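Local structure of UDP-N-acetylglucosamine 2-epimerase (Listeria monocytogenes, 3OT5) at residues N107-I110 / A111-P115; E182-A186 / E187-P191; M264-P268 / A269-K273. The protein probably interconverts UDP-N-acetylglucosamine and UDP-N-acetylmannosamine by epimerisation at C2 of the sugar, as a two-domain enzyme with Rossmann-like halves. All coordinates share one frame; numbering follows the deposited sequence.

Contact 1 (N107-I110 / A111-P115)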
loop_
_atom_site.group_PDB
_atom_site.type_symbol
_atom_site.label_atom_id
_atom_site.label_comp_id
_atom_site.label_asym_id
_atom_site.label_seq_id
_atom_site.Cartn_x
_atom_site.Cartn_y
_atom_site.Cartn_z
ATOM N N ASN A 107 -5.577 -21.275 14.272
ATOM C CA ASN A 107 -5.689 -22.725 14.196
ATOM C C ASN A 107 -7.128 -23.133 14.514
ATOM O O ASN A 107 -7.760 -23.885 13.775
ATOM C CB ASN A 107 -4.768 -23.389 15.211
ATOM C CG ASN A 107 -4.769 -24.891 15.096
ATOM O OD1 ASN A 107 -4.281 -25.442 14.118
ATOM N ND2 ASN A 107 -5.262 -25.566 16.126
ATOM N N GLU A 108 -7.648 -22.602 15.613
ATOM C CA GLU A 108 -9.003 -22.913 16.067
ATOM C C GLU A 108 -10.060 -22.404 15.089
ATOM O O GLU A 108 -11.014 -23.108 14.785
ATOM C CB GLU A 108 -9.229 -22.319 17.454
ATOM C CG GLU A 108 -10.561 -22.690 18.102
ATOM C CD GLU A 108 -10.702 -22.136 19.508
ATOM O OE1 GLU A 108 -9.772 -21.444 19.978
ATOM O OE2 GLU A 108 -11.738 -22.401 20.152
ATOM N N VAL A 109 -9.886 -21.186 14.581
ATOM C CA VAL A 109 -10.858 -20.633 13.642
ATOM C C VAL A 109 -10.911 -21.465 12.368
ATOM O O VAL A 109 -11.997 -21.771 11.873
ATOM C CB VAL A 109 -10.567 -19.151 13.315
ATOM C CG1 VAL A 109 -11.476 -18.656 12.194
ATOM C CG2 VAL A 109 -10.748 -18.309 14.559
ATOM N N ILE A 110 -9.742 -21.844 11.851
ATOM C CA ILE A 110 -9.665 -22.639 10.632
ATOM C C ILE A 110 -10.259 -24.036 10.828
ATOM O O ILE A 110 -11.045 -24.503 10.003
ATOM C CB ILE A 110 -8.228 -22.747 10.131
ATOM C CG1 ILE A 110 -7.735 -21.367 9.673
ATOM C CG2 ILE A 110 -8.142 -23.726 8.990
ATOM C CD1 ILE A 110 -6.289 -21.320 9.312
ATOM N N ALA A 111 -9.897 -24.689 11.926
ATOM C CA ALA A 111 -10.403 -26.030 12.235
ATOM C C ALA A 111 -11.926 -26.076 12.220
ATOM O O ALA A 111 -12.516 -27.025 11.702
ATOM C CB ALA A 111 -9.879 -26.511 13.602
ATOM N N ALA A 112 -12.549 -25.045 12.790
ATOM C CA ALA A 112 -14.000 -24.954 12.870
ATOM C C ALA A 112 -14.652 -24.553 11.535
ATOM O O ALA A 112 -15.537 -25.252 11.042
ATOM C CB ALA A 112 -14.395 -23.969 13.964
ATOM N N GLU A 113 -14.212 -23.436 10.963
ATOM C CA GLU A 113 -14.772 -22.926 9.704
ATOM C C GLU A 113 -14.510 -23.821 8.494
ATOM O O GLU A 113 -15.321 -23.854 7.551
ATOM C CB GLU A 113 -14.237 -21.513 9.423
ATOM C CG GLU A 113 -14.678 -20.464 10.456
ATOM C CD GLU A 113 -16.179 -20.174 10.428
ATOM O OE1 GLU A 113 -16.763 -20.039 9.321
ATOM O OE2 GLU A 113 -16.770 -20.042 11.520
ATOM N N ASN A 114 -13.384 -24.532 8.528
ATOM C CA ASN A 114 -12.944 -25.451 7.462
ATOM C C ASN A 114 -12.980 -24.820 6.066
ATOM O O ASN A 114 -13.633 -25.341 5.150
ATOM C CB ASN A 114 -13.755 -26.755 7.473
ATOM C CG ASN A 114 -13.114 -27.865 6.614
ATOM O OD1 ASN A 114 -11.920 -27.809 6.297
ATOM N ND2 ASN A 114 -13.903 -28.890 6.268
ATOM N N PRO A 115 -12.295 -23.681 5.904
ATOM C CA PRO A 115 -12.257 -23.059 4.607
ATOM C C PRO A 115 -11.407 -23.847 3.637
ATOM O O PRO A 115 -10.525 -24.611 4.038
ATOM C CB PRO A 115 -11.567 -21.726 4.884
ATOM C CG PRO A 115 -10.678 -22.011 6.046
ATOM C CD PRO A 115 -11.520 -22.915 6.897
#
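I110 and P115 meet at the C-terminal end of helix 95-113, a local contact along the last turn and round the exit into strand 117-121. This helix packs on the parallel sheet of the N-terminal Rossmann-like domain. Backbone bonds carry most of the contact. A111 N donates to N107 O at 2.9 Å, and E113 N to V109 O at the same distance. A112 N bonds to E108 O in the same i to i+4 pattern, a little longer at 3.2 Å. The series closes with N114 N on I110 O at 2.8 Å, with the N-H...O angle down to 146°. N114 is where the chain leaves the helix, with a positive phi.

P115 follows at once. Its ring lies against I110, with CD 3.5 Å from I110 O and 4.1 Å from I110 CG2. The two side chains cross at about a right angle. With CG1 of I110 at chi1 -67°, CG2 is left anti to the backbone N, on the side of the proline. V109 and E113 run side by side in the same direction, with V109 CG1 4.1 Å from E113 CG. The chain of E113 bends at chi2, and its OE1 forms a salt bridge with K29. M31 of strand 28-34 touches V109, I110, E113 and P115 from the sheet side. N107 OD1 bonds to Q137 and N114 OD1 to K139.

V109, I110 and P115 thus share M31 as an apolar neighbour, while N107, E113 and N114 have polar partners in Q137, K29 and K139. P115 has no N-H to offer, so the helical bonding cannot run on through it. The bond from N114 satisfies the I110 carbonyl where the chain turns off.

Contact 2 (E182-A186 / E187-P191)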
loop_
_atom_site.group_PDB
_atom_site.type_symbol
_atom_site.label_atom_id
_atom_site.label_comp_id
_atom_site.label_asym_id
_atom_site.label_seq_id
_atom_site.Cartn_x
_atom_site.Cartn_y
_atom_site.Cartn_z
ATOM N N GLU A 182 10.030 -13.196 -9.836
ATOM C CA GLU A 182 11.392 -13.681 -10.041
ATOM C C GLU A 182 12.049 -14.075 -8.713
ATOM O O GLU A 182 12.759 -15.067 -8.647
ATOM C CB GLU A 182 12.221 -12.629 -10.770
ATOM C CG GLU A 182 11.772 -12.427 -12.206
ATOM C CD GLU A 182 12.425 -11.245 -12.874
ATOM O OE1 GLU A 182 12.400 -11.196 -14.121
ATOM O OE2 GLU A 182 12.960 -10.365 -12.160
ATOM N N ASN A 183 11.836 -13.280 -7.670
ATOM C CA ASN A 183 12.375 -13.609 -6.352
ATOM C C ASN A 183 11.903 -14.981 -5.939
ATOM O O ASN A 183 12.680 -15.796 -5.445
ATOM C CB ASN A 183 11.924 -12.589 -5.303
ATOM C CG ASN A 183 12.546 -11.218 -5.520
ATOM O OD1 ASN A 183 13.532 -11.085 -6.231
ATOM N ND2 ASN A 183 11.984 -10.210 -4.895
ATOM N N LEU A 184 10.618 -15.240 -6.151
ATOM C CA LEU A 184 10.043 -16.519 -5.787
ATOM C C LEU A 184 10.629 -17.624 -6.653
ATOM O O LEU A 184 10.917 -18.710 -6.157
ATOM C CB LEU A 184 8.516 -16.468 -5.856
ATOM C CG LEU A 184 7.888 -15.614 -4.747
ATOM C CD1 LEU A 184 6.442 -15.260 -5.064
ATOM C CD2 LEU A 184 8.023 -16.328 -3.377
ATOM N N LEU A 185 10.827 -17.343 -7.937
ATOM C CA LEU A 185 11.411 -18.331 -8.841
ATOM C C LEU A 185 12.844 -18.677 -8.435
ATOM O O LEU A 185 13.236 -19.841 -8.505
ATOM C CB LEU A 185 11.382 -17.851 -10.289
ATOM C CG LEU A 185 9.993 -17.748 -10.916
ATOM C CD1 LEU A 185 10.092 -17.164 -12.324
ATOM C CD2 LEU A 185 9.308 -19.108 -10.934
ATOM N N ALA A 186 13.615 -17.673 -8.017
ATOM C CA ALA A 186 15.009 -17.886 -7.602
ATOM C C ALA A 186 15.091 -18.800 -6.373
ATOM O O ALA A 186 16.102 -19.469 -6.157
ATOM C CB ALA A 186 15.709 -16.555 -7.340
ATOM N N GLU A 187 14.027 -18.824 -5.573
ATOM C CA GLU A 187 13.962 -19.702 -4.400
ATOM C C GLU A 187 13.403 -21.084 -4.776
ATOM O O GLU A 187 13.126 -21.908 -3.909
ATOM C CB GLU A 187 13.116 -19.068 -3.301
ATOM C CG GLU A 187 13.727 -17.797 -2.725
ATOM C CD GLU A 187 12.801 -17.064 -1.786
ATOM O OE1 GLU A 187 11.575 -17.333 -1.806
ATOM O OE2 GLU A 187 13.293 -16.190 -1.039
ATOM N N GLY A 188 13.223 -21.327 -6.069
ATOM C CA GLY A 188 12.737 -22.610 -6.545
ATOM C C GLY A 188 11.243 -22.858 -6.468
ATOM O O GLY A 188 10.827 -24.008 -6.502
ATOM N N LYS A 189 10.424 -21.809 -6.350
ATOM C CA LYS A 189 8.968 -22.007 -6.322
ATOM C C LYS A 189 8.462 -22.433 -7.697
ATOM O O LYS A 189 9.044 -22.084 -8.726
ATOM C CB LYS A 189 8.195 -20.761 -5.855
ATOM C CG LYS A 189 8.083 -20.559 -4.352
ATOM C CD LYS A 189 9.390 -20.295 -3.660
ATOM C CE LYS A 189 9.146 -20.055 -2.171
ATOM N NZ LYS A 189 10.396 -19.795 -1.428
ATOM N N ASP A 190 7.358 -23.174 -7.695
ATOM C CA ASP A 190 6.752 -23.682 -8.916
ATOM C C ASP A 190 6.105 -22.532 -9.695
ATOM O O ASP A 190 5.140 -21.942 -9.224
ATOM C CB ASP A 190 5.715 -24.755 -8.546
ATOM C CG ASP A 190 5.125 -25.471 -9.755
ATOM O OD1 ASP A 190 4.342 -26.421 -9.534
ATOM O OD2 ASP A 190 5.439 -25.109 -10.910
ATOM N N PRO A 191 6.634 -22.218 -10.897
ATOM C CA PRO A 191 6.070 -21.130 -11.706
ATOM C C PRO A 191 4.543 -21.192 -11.835
ATOM O O PRO A 191 3.890 -20.161 -11.834
ATOM C CB PRO A 191 6.715 -21.330 -13.095
ATOM C CG PRO A 191 7.927 -22.195 -12.868
ATOM C CD PRO A 191 7.677 -22.986 -11.617
#
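L184, G188 and K189 meet in a Schellman motif at the C-terminal end of helix 178-186, where the chain enters the loop that leads to strand 194-196. The backbone bonds define it. K189 N donates to L184 O at 3.1 Å, and G188 N donates to L185 O at 2.9 Å. The second donor stands well above the carbonyl plane of L185, 62° out of it. E187 N lies between two oxygens, N183 O and L184 O, and its bonds to both are weak. G188 is the C-prime residue, and its positive phi (80°) turns the chain back over the helix end.

The side-chain packing follows the turn. K189 CD comes within 3.3 Å of L184 O. The lysine chain bends at chi2 (65°), which folds its methylenes over the L184 carbonyl. The apolar contacts are K189 CE on L184 CD2, at 4.1 Å, and L185 CD2 on the ring of P191, 3.9 Å from P191 CG. L184 itself is buried against I194, H173 and S175 of the neighbouring strands.

The charged pair is K189 and E187. K189 NZ forms a salt bridge with E187 OE1 at 2.8 Å, approaching from above the carboxylate plane. L184 CD2 lies 4.0 Å from E187 OE1, beside the salt bridge. The other oxygen, OE2, pairs with R149, and N183 ND2 bonds to O of G147.

The carboxylate of E187 is therefore shared between a lysine and an arginine. Two positive partners would be expected to favour its ionised form and to restrict its rotation next to the helix end.

Contact 3 (M264-P268 / A269-K273)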
loop_
_atom_site.group_PDB
_atom_site.type_symbol
_atom_site.label_atom_id
_atom_site.label_comp_id
_atom_site.label_asym_id
_atom_site.label_seq_id
_atom_site.Cartn_x
_atom_site.Cartn_y
_atom_site.Cartn_z
ATOM N N MET A 264 1.468 17.475 9.099
ATOM C CA MET A 264 2.637 17.473 9.962
ATOM C C MET A 264 2.887 16.188 10.728
ATOM O O MET A 264 1.978 15.621 11.310
ATOM C CB MET A 264 2.553 18.617 10.955
ATOM C CG MET A 264 2.720 19.977 10.326
ATOM S SD MET A 264 2.632 21.225 11.593
ATOM C CE MET A 264 0.933 21.005 12.135
ATOM N N HIS A 265 4.146 15.757 10.732
ATOM C CA HIS A 265 4.536 14.575 11.474
ATOM C C HIS A 265 4.327 14.921 12.949
ATOM O O HIS A 265 4.392 16.085 13.340
ATOM C CB HIS A 265 5.990 14.194 11.188
ATOM C CG HIS A 265 6.394 12.874 11.771
ATOM N ND1 HIS A 265 6.906 12.742 13.044
ATOM C CD2 HIS A 265 6.353 11.623 11.251
ATOM C CE1 HIS A 265 7.159 11.467 13.286
ATOM N NE2 HIS A 265 6.829 10.768 12.215
ATOM N N LEU A 266 4.062 13.907 13.754
ATOM C CA LEU A 266 3.799 14.084 15.174
ATOM C C LEU A 266 5.015 14.504 16.014
ATOM O O LEU A 266 4.850 14.940 17.152
ATOM C CB LEU A 266 3.234 12.785 15.740
ATOM C CG LEU A 266 1.950 12.222 15.119
ATOM C CD1 LEU A 266 1.580 10.897 15.817
ATOM C CD2 LEU A 266 0.801 13.219 15.210
ATOM N N ASN A 267 6.221 14.355 15.466
ATOM C CA ASN A 267 7.456 14.706 16.174
ATOM C C ASN A 267 7.524 16.217 16.380
ATOM O O ASN A 267 7.559 16.968 15.410
ATOM C CB ASN A 267 8.694 14.223 15.394
ATOM C CG ASN A 267 10.013 14.485 16.138
ATOM O OD1 ASN A 267 10.036 14.607 17.357
ATOM N ND2 ASN A 267 11.114 14.544 15.395
ATOM N N PRO A 268 7.541 16.667 17.644
ATOM C CA PRO A 268 7.585 18.095 17.963
ATOM C C PRO A 268 8.714 18.871 17.274
ATOM O O PRO A 268 8.489 19.993 16.814
ATOM C CB PRO A 268 7.791 18.105 19.479
ATOM C CG PRO A 268 7.263 16.818 19.943
ATOM C CD PRO A 268 7.540 15.838 18.866
ATOM N N ALA A 269 9.915 18.294 17.224
ATOM C CA ALA A 269 11.052 18.956 16.580
ATOM C C ALA A 269 10.754 19.182 15.095
ATOM O O ALA A 269 11.122 20.215 14.527
ATOM C CB ALA A 269 12.316 18.145 16.757
ATOM N N VAL A 270 10.079 18.216 14.476
ATOM C CA VAL A 270 9.706 18.315 13.070
ATOM C C VAL A 270 8.653 19.415 12.878
ATOM O O VAL A 270 8.755 20.236 11.957
ATOM C CB VAL A 270 9.159 16.967 12.525
ATOM C CG1 VAL A 270 8.580 17.136 11.118
ATOM C CG2 VAL A 270 10.257 15.901 12.552
ATOM N N ARG A 271 7.649 19.435 13.752
ATOM C CA ARG A 271 6.595 20.446 13.666
ATOM C C ARG A 271 7.138 21.841 13.850
ATOM O O ARG A 271 6.748 22.764 13.146
ATOM C CB ARG A 271 5.501 20.204 14.699
ATOM C CG ARG A 271 4.742 18.959 14.431
ATOM C CD ARG A 271 3.417 18.969 15.125
ATOM N NE ARG A 271 2.638 17.823 14.684
ATOM C CZ ARG A 271 1.343 17.663 14.908
ATOM N NH1 ARG A 271 0.658 18.594 15.555
ATOM N NH2 ARG A 271 0.731 16.574 14.457
ATOM N N GLU A 272 8.028 21.981 14.819
ATOM C CA GLU A 272 8.652 23.258 15.116
ATOM C C GLU A 272 9.358 23.785 13.868
ATOM O O GLU A 272 9.269 24.968 13.567
ATOM C CB GLU A 272 9.613 23.093 16.298
ATOM C CG GLU A 272 10.370 24.335 16.726
ATOM C CD GLU A 272 11.227 24.080 17.968
ATOM O OE1 GLU A 272 11.017 23.044 18.647
ATOM O OE2 GLU A 272 12.104 24.917 18.273
ATOM N N LYS A 273 10.040 22.905 13.137
ATOM C CA LYS A 273 10.733 23.306 11.908
ATOM C C LYS A 273 9.718 23.669 10.836
ATOM O O LYS A 273 9.934 24.593 10.061
ATOM C CB LYS A 273 11.655 22.193 11.389
ATOM C CG LYS A 273 12.856 21.873 12.295
ATOM C CD LYS A 273 13.662 20.688 11.749
ATOM C CE LYS A 273 14.764 20.235 12.722
ATOM N NZ LYS A 273 15.757 21.300 12.998
#
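R271 reaches back from the first turn of helix 268-278 to the loop that leads into it. Its NE donates to H265 O at 2.8 Å, with an N-H...O angle of 164°. The oxygen lies in the guanidinium plane, while NE stands above the carbonyl plane of H265. M264 crosses the arginine at about a right angle. Its CB lies 3.8 Å from R271 NE, and CE sits over one face of the guanidinium, offset toward the rim. L266 runs alongside, with CD2 3.4 Å from R271 NH2. The arginine chain is extended from CG to NE, and this span carries the group back past the helix start.

N267 occupies the N-cap position of this helix, which follows strand 258-263 in the second Rossmann-like domain. Its backbone O accepts R271 N at 3.0 Å, nearly along the C=O axis, and E272 N bonds to P268 O at 2.9 Å. The N267 side chain crosses V270 at about a right angle, with ND2 3.3 Å from V270 CG2. H265 CB touches the other methyl, CG1.

Behind these contacts, N267 N donates to H265 ND1 at 3.0 Å, tying the imidazole to the cap. The ring of H265 also meets that of H232. V270 packs on L237, M241 and F245. E288 forms a salt bridge with R271 NH2, and P289 touches both R271 and L266.

Overall arrangement
The three contacts lie at helix ends in two Rossmann-like domains. Contacts 1 and 2 belong to the N-terminal domain and close helices 95-113 and 178-186. Their centres are about 29 Å apart, with nearest atoms about 19 Å apart. Contact 3 opens helix 268-278 in the other domain. Its centre is about 46 Å from that of contact 1 and about 43 Å from that of contact 2, which lies on the opposite side of the chain's centre. None of them touches another. In relatives of this family the substrate binds in the cleft between the domains. The three contacts are packing at helix ends.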